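Local coordinates for protein kinase A regulatory subunit, putative (Trypanosoma cruzi, PDB 6FTF) that binds the nucleoside analogue 7-cyano-7-deazainosine in two pockets and probably regulates a protein kinase A that does not depend on cyclic AMP, at residues F48-T51 with K52-K55; I36-L39 with L40-V44; A23-F26 with E27-E30. All coordinates share one frame; numbering follows the deposited sequence. Where two conformers were deposited one is given.

How the contacts relate
All three contacts are local, between residues close in the chain, in the N-terminal helices of the first cyclic nucleotide-binding domain and the segment leading into them. Contact 1 starts helix 51-60 at the surface. It combines a side-chain capping bond and first-turn backbone bonds with a hydrophobic staple and two bridging waters. Contact 2 lies deeper, in helix 30-42, and relies on backbone bonds plus one histidine bond. Contact 3 is an extended surface segment with a tyrosine ring over Glu27 and a lysine folded back on Phe26. Contacts 1 and 2 touch through Ile54, Lys55, Thr37, Leu40 and Thr41. Contacts 2 and 3 touch through Ile36 and Lys28. Contacts 1 and 3 do not touch.

Contact 1 of 3, residues F48-T51 with K52-K55; sequences FLNT and KDIK
Asn50 O accepts from Ile54 N at 2.9 Å and Thr51 O from Lys55 N at 3.0 Å, so the chain passes from an extended approach at Leu49 and Asn50 straight into the first turn of helix 51-60. The first of these bonds is nearly straight, with an N-H...O angle of 170°.

Asn50 is the N-cap. Its CG sits between its own backbone N and carbonyl carbon (chi1 63°). This folds the amide back over the helix start. Asn50 OD1 accepts from Asp53 N at 2.9 Å, with the donor almost in line with the side-chain C=O. The same OD1 also lies against CB and CG of Asp53. The Asn50 amide and the Asp53 carboxylate are not parallel; their planes are 43° apart.

The bond from Asp53 N to Asn50 OD1 is an N-cap bond. The two positions match those of a capping box, but Asp53 is linked back to Asn50 N through water. One water accepts from Asn50 N and donates to Asp53 OD2, the latter at 2.7 Å. A second water accepts from Asn50 ND2 and donates to Asp53 OD1. Each carboxylate oxygen of Asp53 is therefore tied to Asn50 through a water. The negative carboxylate near the N-terminal end of the helix would also suit the helix dipole.

Leu49 and Ile54 bracket the cap as a hydrophobic staple. Leu49 CB meets Ile54 CD1 at 3.9 Å. Ile54 CG1 reaches Leu49 CB too, and it passes 3.3 Å from Asn50 O. Beyond the staple, Ile54 packs on Thr37 and Leu40 of helix 30-42. Thr51 and Lys55 run alongside each other. The methyl CG2 of Thr51 comes to 4.2 Å from Lys55 CD, and Lys55 also touches Met33 and Thr37.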
loop_
_atom_site.group_PDB
_atom_site.type_symbol
_atom_site.label_atom_id
_atom_site.label_comp_id
_atom_site.label_asym_id
_atom_site.label_seq_id
_atom_site.Cartn_x
_atom_site.Cartn_y
_atom_site.Cartn_z
ATOM N N PHE A 48 9.076 2.521 -1.892
ATOM C CA PHE A 48 9.935 3.681 -2.091
ATOM C C PHE A 48 11.181 3.375 -2.917
ATOM O O PHE A 48 12.103 4.188 -2.964
ATOM C CB PHE A 48 10.184 4.399 -0.752
ATOM C CG PHE A 48 8.902 4.937 -0.163
ATOM C CD1 PHE A 48 8.340 6.109 -0.662
ATOM C CD2 PHE A 48 8.188 4.214 0.788
ATOM C CE1 PHE A 48 7.128 6.568 -0.206
ATOM C CE2 PHE A 48 6.976 4.670 1.257
ATOM C CZ PHE A 48 6.437 5.853 0.764
ATOM N N LEU A 49 11.202 2.254 -3.625
ATOM C CA LEU A 49 12.254 1.987 -4.595
ATOM C C LEU A 49 11.940 2.672 -5.916
ATOM O O LEU A 49 10.800 2.680 -6.377
ATOM C CB LEU A 49 12.369 0.485 -4.839
ATOM C CG LEU A 49 12.841 -0.363 -3.662
ATOM C CD1 LEU A 49 13.111 -1.778 -4.148
ATOM C CD2 LEU A 49 14.066 0.208 -2.980
ATOM N N ASN A 50 12.977 3.190 -6.553
ATOM C CA ASN A 50 12.816 3.776 -7.876
ATOM C C ASN A 50 12.799 2.689 -8.952
ATOM O O ASN A 50 13.008 1.503 -8.685
ATOM C CB ASN A 50 13.888 4.843 -8.131
ATOM C CG ASN A 50 15.306 4.284 -8.145
ATOM O OD1 ASN A 50 15.565 3.175 -8.605
ATOM N ND2 ASN A 50 16.254 5.093 -7.682
ATOM N N THR A 51 12.533 3.107 -10.193
ATOM C CA THR A 51 12.341 2.147 -11.279
ATOM C C THR A 51 13.583 1.296 -11.508
ATOM O O THR A 51 13.477 0.072 -11.704
ATOM C CB THR A 51 11.947 2.884 -12.555
ATOM O OG1 THR A 51 10.719 3.582 -12.318
ATOM C CG2 THR A 51 11.766 1.916 -13.728
ATOM N N LYS A 52 14.765 1.915 -11.497
ATOM C CA LYS A 52 15.991 1.156 -11.703
ATOM C C LYS A 52 16.123 0.067 -10.647
ATOM O O LYS A 52 16.397 -1.098 -10.961
ATOM C CB LYS A 52 17.201 2.090 -11.666
ATOM C CG LYS A 52 18.535 1.381 -11.843
ATOM C CD LYS A 52 19.697 2.380 -11.765
ATOM C CE LYS A 52 21.048 1.693 -11.723
ATOM N NZ LYS A 52 22.171 2.671 -11.823
ATOM N N ASP A 53 15.884 0.428 -9.386
ATOM C CA ASP A 53 16.058 -0.527 -8.297
ATOM C C ASP A 53 14.984 -1.607 -8.300
ATOM O O ASP A 53 15.276 -2.766 -7.980
ATOM C CB ASP A 53 16.103 0.195 -6.955
ATOM C CG ASP A 53 17.394 0.973 -6.756
ATOM O OD1 ASP A 53 18.320 0.840 -7.595
ATOM O OD2 ASP A 53 17.481 1.710 -5.751
ATOM N N ILE A 54 13.741 -1.257 -8.634
ATOM C CA ILE A 54 12.688 -2.263 -8.822
ATOM C C ILE A 54 13.144 -3.313 -9.823
ATOM O O ILE A 54 12.945 -4.518 -9.625
ATOM C CB ILE A 54 11.373 -1.592 -9.287
ATOM C CG1 ILE A 54 10.701 -0.836 -8.131
ATOM C CG2 ILE A 54 10.414 -2.626 -9.916
ATOM C CD1 ILE A 54 10.087 -1.724 -7.084
ATOM N N LYS A 55 13.723 -2.865 -10.941
ATOM C CA LYS A 55 14.124 -3.806 -11.975
ATOM C C LYS A 55 15.334 -4.637 -11.547
ATOM O O LYS A 55 15.424 -5.811 -11.920
ATOM C CB LYS A 55 14.300 -3.088 -13.313
ATOM C CG LYS A 55 12.962 -2.605 -13.858
ATOM C CD LYS A 55 13.091 -1.774 -15.122
ATOM C CE LYS A 55 13.409 -2.632 -16.328
ATOM N NZ LYS A 55 13.511 -1.806 -17.575
HETATM O O HOH W 1 15.369 3.121 -4.986
HETATM O O HOH W 2 18.906 3.787 -8.489
#

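Contact 2 of 3, residues I36-L39 with L40-V44; sequences ITKL and LTHNV
His42 reaches back to Lys38 because its CG lies beside its own backbone N, anti to the carbonyl carbon (chi1 -68°), and because chi2 of 80° turns ND1 toward the preceding turn. Lys38 CG is anti to its backbone N, and the two side chains run side by side in the same direction. Lys38 CG then comes to 3.9 Å from His42 CE1.

The main bond runs from His42 ND1 to Lys38 O, 2.9 Å long. It is fairly straight at 162°, and the oxygen lies close to the plane of the imidazole, at its edge. The donor stands somewhat off the carbonyl plane of Lys38. The backbone N of His42 makes a weak, bent bond to Lys38 O, 3.3 Å long. A second weak bond goes from His42 N to Leu39 O.

The turn before is more regular. Leu40 N donates to Ile36 O and Thr41 N to Thr37 O, each at 2.9 Å. Leu40 CG rests 3.3 Å from Ile36 O, and Ile36 CG2 is 4.3 Å from Leu40 CG.

Ile36 and Leu40 are buried. Ile36 and Leu39 touch Trp134 of strand 130-137, and Leu40 touches Phe46 and Met61. Helix 30-42, the turn that follows and helix 51-60 are consistent with the N3A motif of cyclic nucleotide-binding domains. In the turn after the helix, Asn43 OD1 accepts from Leu45 N and Asn43 ND2 donates to Gly106 O, while Thr41 O accepts from Arg262.

Since Lys38 O can only accept, ND1 of His42 must carry a proton in this bond. A side-chain N-H thus supplies the short bond to Lys38 O where the backbone bond is weak.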
loop_
_atom_site.group_PDB
_atom_site.type_symbol
_atom_site.label_atom_id
_atom_site.label_comp_id
_atom_site.label_asym_id
_atom_site.label_seq_id
_atom_site.Cartn_x
_atom_site.Cartn_y
_atom_site.Cartn_z
ATOM N N ILE A 36 6.892 -9.337 -13.173
ATOM C CA ILE A 36 7.465 -9.240 -11.836
ATOM C C ILE A 36 7.430 -7.802 -11.355
ATOM O O ILE A 36 7.080 -7.525 -10.202
ATOM C CB ILE A 36 8.897 -9.794 -11.817
ATOM C CG1 ILE A 36 8.919 -11.262 -12.231
ATOM C CG2 ILE A 36 9.489 -9.624 -10.469
ATOM C CD1 ILE A 36 10.275 -11.738 -12.610
ATOM N N THR A 37 7.784 -6.851 -12.211
ATOM C CA THR A 37 7.804 -5.478 -11.725
ATOM C C THR A 37 6.409 -4.984 -11.386
ATOM O O THR A 37 6.257 -4.150 -10.480
ATOM C CB THR A 37 8.481 -4.534 -12.714
ATOM O OG1 THR A 37 7.766 -4.541 -13.955
ATOM C CG2 THR A 37 9.939 -4.931 -12.916
ATOM N N LYS A 38 5.378 -5.478 -12.074
ATOM C CA LYS A 38 4.026 -5.123 -11.666
ATOM C C LYS A 38 3.715 -5.654 -10.272
ATOM O O LYS A 38 3.127 -4.941 -9.446
ATOM C CB LYS A 38 3.020 -5.627 -12.691
ATOM C CG LYS A 38 1.602 -5.115 -12.458
ATOM C CD LYS A 38 0.659 -5.584 -13.557
ATOM C CE LYS A 38 1.231 -5.284 -14.940
ATOM N NZ LYS A 38 1.464 -3.828 -15.168
ATOM N N LEU A 39 4.124 -6.885 -9.968
ATOM C CA LEU A 39 3.933 -7.381 -8.611
ATOM C C LEU A 39 4.654 -6.489 -7.608
ATOM O O LEU A 39 4.104 -6.143 -6.555
ATOM C CB LEU A 39 4.445 -8.814 -8.477
ATOM C CG LEU A 39 3.689 -9.892 -9.266
ATOM C CD1 LEU A 39 4.438 -11.209 -9.193
ATOM C CD2 LEU A 39 2.284 -10.075 -8.744
ATOM N N LEU A 40 5.892 -6.120 -7.904
ATOM C CA LEU A 40 6.669 -5.341 -6.954
ATOM C C LEU A 40 6.098 -3.946 -6.755
ATOM O O LEU A 40 6.089 -3.434 -5.627
ATOM C CB LEU A 40 8.111 -5.249 -7.427
ATOM C CG LEU A 40 8.877 -6.554 -7.581
ATOM C CD1 LEU A 40 10.261 -6.166 -8.036
ATOM C CD2 LEU A 40 8.874 -7.334 -6.277
ATOM N N THR A 41 5.641 -3.299 -7.825
ATOM C CA THR A 41 5.174 -1.926 -7.690
ATOM C C THR A 41 3.824 -1.823 -6.996
ATOM O O THR A 41 3.427 -0.709 -6.614
ATOM C CB THR A 41 5.137 -1.198 -9.030
ATOM O OG1 THR A 41 4.241 -1.863 -9.906
ATOM C CG2 THR A 41 6.527 -1.108 -9.668
ATOM N N HIS A 42 3.111 -2.925 -6.814
ATOM C CA HIS A 42 1.873 -2.901 -6.052
ATOM C C HIS A 42 2.016 -3.500 -4.666
ATOM O O HIS A 42 1.045 -3.509 -3.910
ATOM C CB HIS A 42 0.758 -3.611 -6.828
ATOM C CG HIS A 42 0.349 -2.868 -8.054
ATOM N ND1 HIS A 42 1.061 -2.925 -9.233
ATOM C CD2 HIS A 42 -0.665 -1.997 -8.271
ATOM C CE1 HIS A 42 0.487 -2.144 -10.131
ATOM N NE2 HIS A 42 -0.565 -1.572 -9.574
ATOM N N ASN A 43 3.197 -3.973 -4.299
ATOM C CA ASN A 43 3.430 -4.565 -2.991
ATOM C C ASN A 43 4.151 -3.568 -2.099
ATOM O O ASN A 43 5.183 -3.012 -2.483
ATOM C CB ASN A 43 4.246 -5.852 -3.127
ATOM C CG ASN A 43 4.441 -6.542 -1.803
ATOM O OD1 ASN A 43 5.164 -6.050 -0.940
ATOM N ND2 ASN A 43 3.811 -7.695 -1.625
ATOM N N VAL A 44 3.618 -3.357 -0.901
ATOM C CA VAL A 44 4.087 -2.271 -0.048
ATOM C C VAL A 44 5.550 -2.386 0.362
ATOM O O VAL A 44 6.143 -1.372 0.754
ATOM C CB VAL A 44 3.215 -2.105 1.208
ATOM C CG1 VAL A 44 1.767 -1.894 0.833
ATOM C CG2 VAL A 44 3.410 -3.278 2.170
#

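Contact 3 of 3, residues A23-F26 with E27-E30; sequences APYF and EKSE
Lys28 curls back on Phe26, and Tyr25 reaches forward over Glu27, so the chain between them is gripped on two sides. The lysine side is the tight one. Lys28 is bent at chi2 (-65°) and again at its end, which brings NZ round to Phe26 O at 2.8 Å. The carbons follow the same oxygen, with CG 3.4 Å from Phe26 O. NZ also lies 3.7 Å from Phe26 CB.

The ammonium group donates as well to the carbonyls of Gly59 and Met61, near the end of helix 51-60, so three backbone oxygens surround it. A positive charge here would be well matched to the partial negative charge at a helix C-terminus. The carbon chain of Lys28 is covered by Met33, Ile36 and Trp134, and Phe26 makes a backbone hydrogen bond with Gly59.

The tyrosine side is more exposed. Tyr25 CG is anti to its backbone N (chi1 178°), which lays the ring along the chain. Glu27 CA sits over one ring face, 4.0 Å from the centroid, in a CH-pi contact. Its nearest ring atom is Tyr25 CZ, at 3.5 Å. Past the ring, Tyr25 OH accepts from Lys28 N at 3.2 Å in a nearly straight bond. The Glu27 side chain crosses obliquely, with CG 3.8 Å from Tyr25 OH. Both residues lie at the surface.

Further along, the segment runs into helix 30-42. Ser29 is the N-cap there: its OG caps a backbone N just past the segment, and its own N donates to Glu32 OE1, consistent with a capping box.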
loop_
_atom_site.group_PDB
_atom_site.type_symbol
_atom_site.label_atom_id
_atom_site.label_comp_id
_atom_site.label_asym_id
_atom_site.label_seq_id
_atom_site.Cartn_x
_atom_site.Cartn_y
_atom_site.Cartn_z
ATOM N N ALA A 23 23.399 -7.174 -6.670
ATOM C CA ALA A 23 22.438 -8.254 -6.598
ATOM C C ALA A 23 22.718 -9.291 -7.680
ATOM O O ALA A 23 23.231 -8.962 -8.757
ATOM C CB ALA A 23 21.040 -7.701 -6.818
ATOM N N PRO A 24 22.355 -10.547 -7.444
ATOM C CA PRO A 24 22.407 -11.526 -8.529
ATOM C C PRO A 24 21.451 -11.131 -9.632
ATOM O O PRO A 24 20.470 -10.428 -9.407
ATOM C CB PRO A 24 21.980 -12.833 -7.859
ATOM C CG PRO A 24 21.234 -12.440 -6.675
ATOM C CD PRO A 24 21.777 -11.114 -6.219
ATOM N N TYR A 25 21.751 -11.588 -10.841
ATOM C CA TYR A 25 20.881 -11.366 -11.984
ATOM C C TYR A 25 20.642 -12.701 -12.658
ATOM O O TYR A 25 21.591 -13.355 -13.107
ATOM C CB TYR A 25 21.445 -10.347 -12.990
ATOM C CG TYR A 25 20.534 -10.167 -14.198
ATOM C CD1 TYR A 25 19.183 -9.868 -14.034
ATOM C CD2 TYR A 25 21.011 -10.334 -15.499
ATOM C CE1 TYR A 25 18.332 -9.729 -15.126
ATOM C CE2 TYR A 25 20.164 -10.185 -16.600
ATOM C CZ TYR A 25 18.823 -9.884 -16.403
ATOM O OH TYR A 25 17.955 -9.750 -17.478
ATOM N N PHE A 26 19.390 -13.109 -12.706
ATOM C CA PHE A 26 18.963 -14.281 -13.451
ATOM C C PHE A 26 18.192 -13.748 -14.641
ATOM O O PHE A 26 17.163 -13.091 -14.474
ATOM C CB PHE A 26 18.089 -15.176 -12.577
ATOM C CG PHE A 26 18.774 -15.635 -11.326
ATOM C CD1 PHE A 26 19.624 -16.727 -11.355
ATOM C CD2 PHE A 26 18.589 -14.970 -10.131
ATOM C CE1 PHE A 26 20.263 -17.149 -10.215
ATOM C CE2 PHE A 26 19.227 -15.393 -8.990
ATOM C CZ PHE A 26 20.068 -16.483 -9.034
ATOM N N GLU A 27 18.697 -14.014 -15.841
ATOM C CA GLU A 27 18.207 -13.312 -17.022
ATOM C C GLU A 27 16.695 -13.449 -17.160
ATOM O O GLU A 27 16.135 -14.535 -16.982
ATOM C CB GLU A 27 18.901 -13.834 -18.283
ATOM C CG GLU A 27 18.763 -12.879 -19.457
ATOM C CD GLU A 27 19.036 -13.540 -20.791
ATOM O OE1 GLU A 27 19.560 -14.674 -20.801
ATOM O OE2 GLU A 27 18.715 -12.926 -21.832
ATOM N N LYS A 28 16.046 -12.331 -17.468
ATOM C CA LYS A 28 14.600 -12.251 -17.586
ATOM C C LYS A 28 14.251 -11.788 -18.989
ATOM O O LYS A 28 14.939 -10.934 -19.561
ATOM C CB LYS A 28 14.032 -11.219 -16.608
ATOM C CG LYS A 28 14.268 -11.498 -15.141
ATOM C CD LYS A 28 13.553 -12.762 -14.692
ATOM C CE LYS A 28 13.597 -12.956 -13.196
ATOM N NZ LYS A 28 14.939 -13.222 -12.702
ATOM N N SER A 29 13.174 -12.343 -19.541
ATOM C CA SER A 29 12.603 -11.798 -20.752
ATOM C C SER A 29 11.884 -10.488 -20.427
ATOM O O SER A 29 11.587 -10.177 -19.267
ATOM C CB SER A 29 11.598 -12.787 -21.326
ATOM O OG SER A 29 10.469 -12.825 -20.476
ATOM N N GLU A 30 11.563 -9.718 -21.465
ATOM C CA GLU A 30 10.797 -8.500 -21.254
ATOM C C GLU A 30 9.453 -8.804 -20.606
ATOM O O GLU A 30 9.018 -8.087 -19.702
ATOM C CB GLU A 30 10.593 -7.778 -22.583
ATOM C CG GLU A 30 9.986 -6.392 -22.425
ATOM C CD GLU A 30 9.711 -5.718 -23.752
ATOM O OE1 GLU A 30 8.540 -5.369 -24.014
ATOM O OE2 GLU A 30 10.666 -5.547 -24.538
#